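Major capsid protein (Faustovirus, PDB 5J7O) probably forms, as a trimer of double jelly-roll subunits, the building block of the outer protein shell of this large DNA virus. Local coordinates at residues E522-V527 and I594-S599. Sequence-based numbering, arbitrary orientation.
Sequences ETLDTV and IEYTSS
The ring of Y596 meets L524 obliquely: CD2 of L524 lies 3.6 Å from CB of Y596 and a little farther from CG and CD1, the two side chains crossing at about a right angle. CG of Y596 stands between its backbone N and carbonyl carbon (chi1 74°), which turns the ring away from 522-527; OH bonds to N430 O. The other flat group, the D525 carboxylate, uses its two oxygens differently: OD2 accepts from S599 OG at a doubtfully short distance, while OD1 takes a weak bond from a water that also donates to E522 O and accepts from S599 N. On the Y596 side of the sheet V527 CG1 lies alongside I594 CG2 at 4.1 Å, and L449 and L569 touch both residues. Backbone bonds join the two central strands: D525 N gives T597 O a 2.7 Å bond, nearly straight at the hydrogen (162°) and close to the line of the C=O, and T597 N reaches T526 O at 3.2 Å. D525 and T526 thus both face T597, a classic beta bulge at the start of strand 526-531, against the end of antiparallel strand 592-597. The hydroxyls of T526 and T597 also pair, at a doubtfully short distance, and Q539 NE2 bonds to T526 OG1. Beyond the bulge S598 OG, anti to its backbone N (chi1 -179°), donates to T523 O at 2.6 Å and accepts from the backbone N of F600 and C601. Three bonds thus grip this hydroxyl and, with D525, S599 and the water, tie the turn after 503-521 to the outgoing chain where regular backbone pairing has stopped.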
# COMPACT_ATOMS: atom_id res chain seq x y z
N GLU B 522 4.93 13.79 18.62
CA GLU B 522 6.17 14.35 18.11
C GLU B 522 7.00 14.94 19.24
O GLU B 522 6.48 15.59 20.15
CB GLU B 522 5.88 15.41 17.05
CG GLU B 522 5.26 14.87 15.77
CD GLU B 522 4.93 15.96 14.77
OE1 GLU B 522 5.64 16.99 14.74
OE2 GLU B 522 3.95 15.80 14.00
N THR B 523 8.31 14.71 19.18
CA THR B 523 9.25 15.24 20.16
C THR B 523 9.95 16.51 19.69
O THR B 523 10.55 17.20 20.52
CB THR B 523 10.30 14.19 20.53
OG1 THR B 523 10.95 13.71 19.35
CG2 THR B 523 9.64 13.02 21.26
N LEU B 524 9.90 16.82 18.40
CA LEU B 524 10.50 18.02 17.85
C LEU B 524 9.41 18.94 17.33
O LEU B 524 8.57 18.51 16.53
CB LEU B 524 11.49 17.69 16.73
CG LEU B 524 12.76 16.93 17.10
CD1 LEU B 524 13.48 16.45 15.85
CD2 LEU B 524 13.68 17.81 17.94
N ASP B 525 9.41 20.19 17.78
CA ASP B 525 8.49 21.19 17.26
C ASP B 525 9.10 21.98 16.11
O ASP B 525 8.52 22.04 15.02
CB ASP B 525 8.06 22.15 18.38
CG ASP B 525 7.14 21.49 19.39
OD1 ASP B 525 6.45 20.51 19.03
OD2 ASP B 525 7.11 21.96 20.55
N THR B 526 10.27 22.58 16.33
CA THR B 526 10.96 23.36 15.32
C THR B 526 12.43 22.95 15.29
O THR B 526 12.97 22.45 16.27
CB THR B 526 10.85 24.87 15.59
OG1 THR B 526 11.66 25.22 16.71
CG2 THR B 526 9.41 25.28 15.86
N VAL B 527 13.07 23.18 14.14
CA VAL B 527 14.49 22.93 13.97
C VAL B 527 15.12 24.10 13.23
O VAL B 527 14.52 24.65 12.30
CB VAL B 527 14.75 21.60 13.23
CG1 VAL B 527 16.23 21.44 12.90
CG2 VAL B 527 14.29 20.42 14.07
N ILE B 594 22.64 22.45 15.49
CA ILE B 594 21.25 22.10 15.24
C ILE B 594 20.45 22.51 16.46
O ILE B 594 20.69 22.00 17.57
CB ILE B 594 21.08 20.60 14.93
CG1 ILE B 594 21.82 20.23 13.65
CG2 ILE B 594 19.60 20.24 14.83
CD1 ILE B 594 21.74 18.75 13.31
N GLU B 595 19.49 23.41 16.28
CA GLU B 595 18.69 23.95 17.37
C GLU B 595 17.28 23.41 17.27
O GLU B 595 16.69 23.39 16.18
CB GLU B 595 18.69 25.48 17.34
CG GLU B 595 20.07 26.09 17.27
CD GLU B 595 20.04 27.60 17.19
OE1 GLU B 595 21.11 28.21 16.98
OE2 GLU B 595 18.94 28.18 17.36
N TYR B 596 16.73 22.98 18.40
CA TYR B 596 15.40 22.39 18.45
C TYR B 596 14.58 23.02 19.56
O TYR B 596 15.12 23.57 20.52
CB TYR B 596 15.47 20.87 18.67
CG TYR B 596 15.84 20.48 20.09
CD1 TYR B 596 14.85 20.28 21.05
CD2 TYR B 596 17.16 20.32 20.46
CE1 TYR B 596 15.19 19.93 22.35
CE2 TYR B 596 17.50 19.97 21.75
CZ TYR B 596 16.51 19.78 22.69
OH TYR B 596 16.84 19.43 23.98
N THR B 597 13.27 22.93 19.42
CA THR B 597 12.33 23.18 20.50
C THR B 597 11.39 21.99 20.60
O THR B 597 11.01 21.40 19.59
CB THR B 597 11.52 24.47 20.28
OG1 THR B 597 11.04 24.52 18.93
CG2 THR B 597 12.39 25.69 20.55
N SER B 598 11.04 21.62 21.83
CA SER B 598 10.29 20.40 22.09
C SER B 598 9.13 20.68 23.03
O SER B 598 9.26 21.45 23.98
CB SER B 598 11.20 19.32 22.70
OG SER B 598 10.48 18.12 22.93
N SER B 599 8.00 20.04 22.74
CA SER B 599 6.86 20.03 23.65
C SER B 599 6.85 18.80 24.54
O SER B 599 5.99 18.70 25.43
CB SER B 599 5.55 20.11 22.86
OG SER B 599 5.44 21.34 22.17
O HOH W 1 7.56 18.63 20.37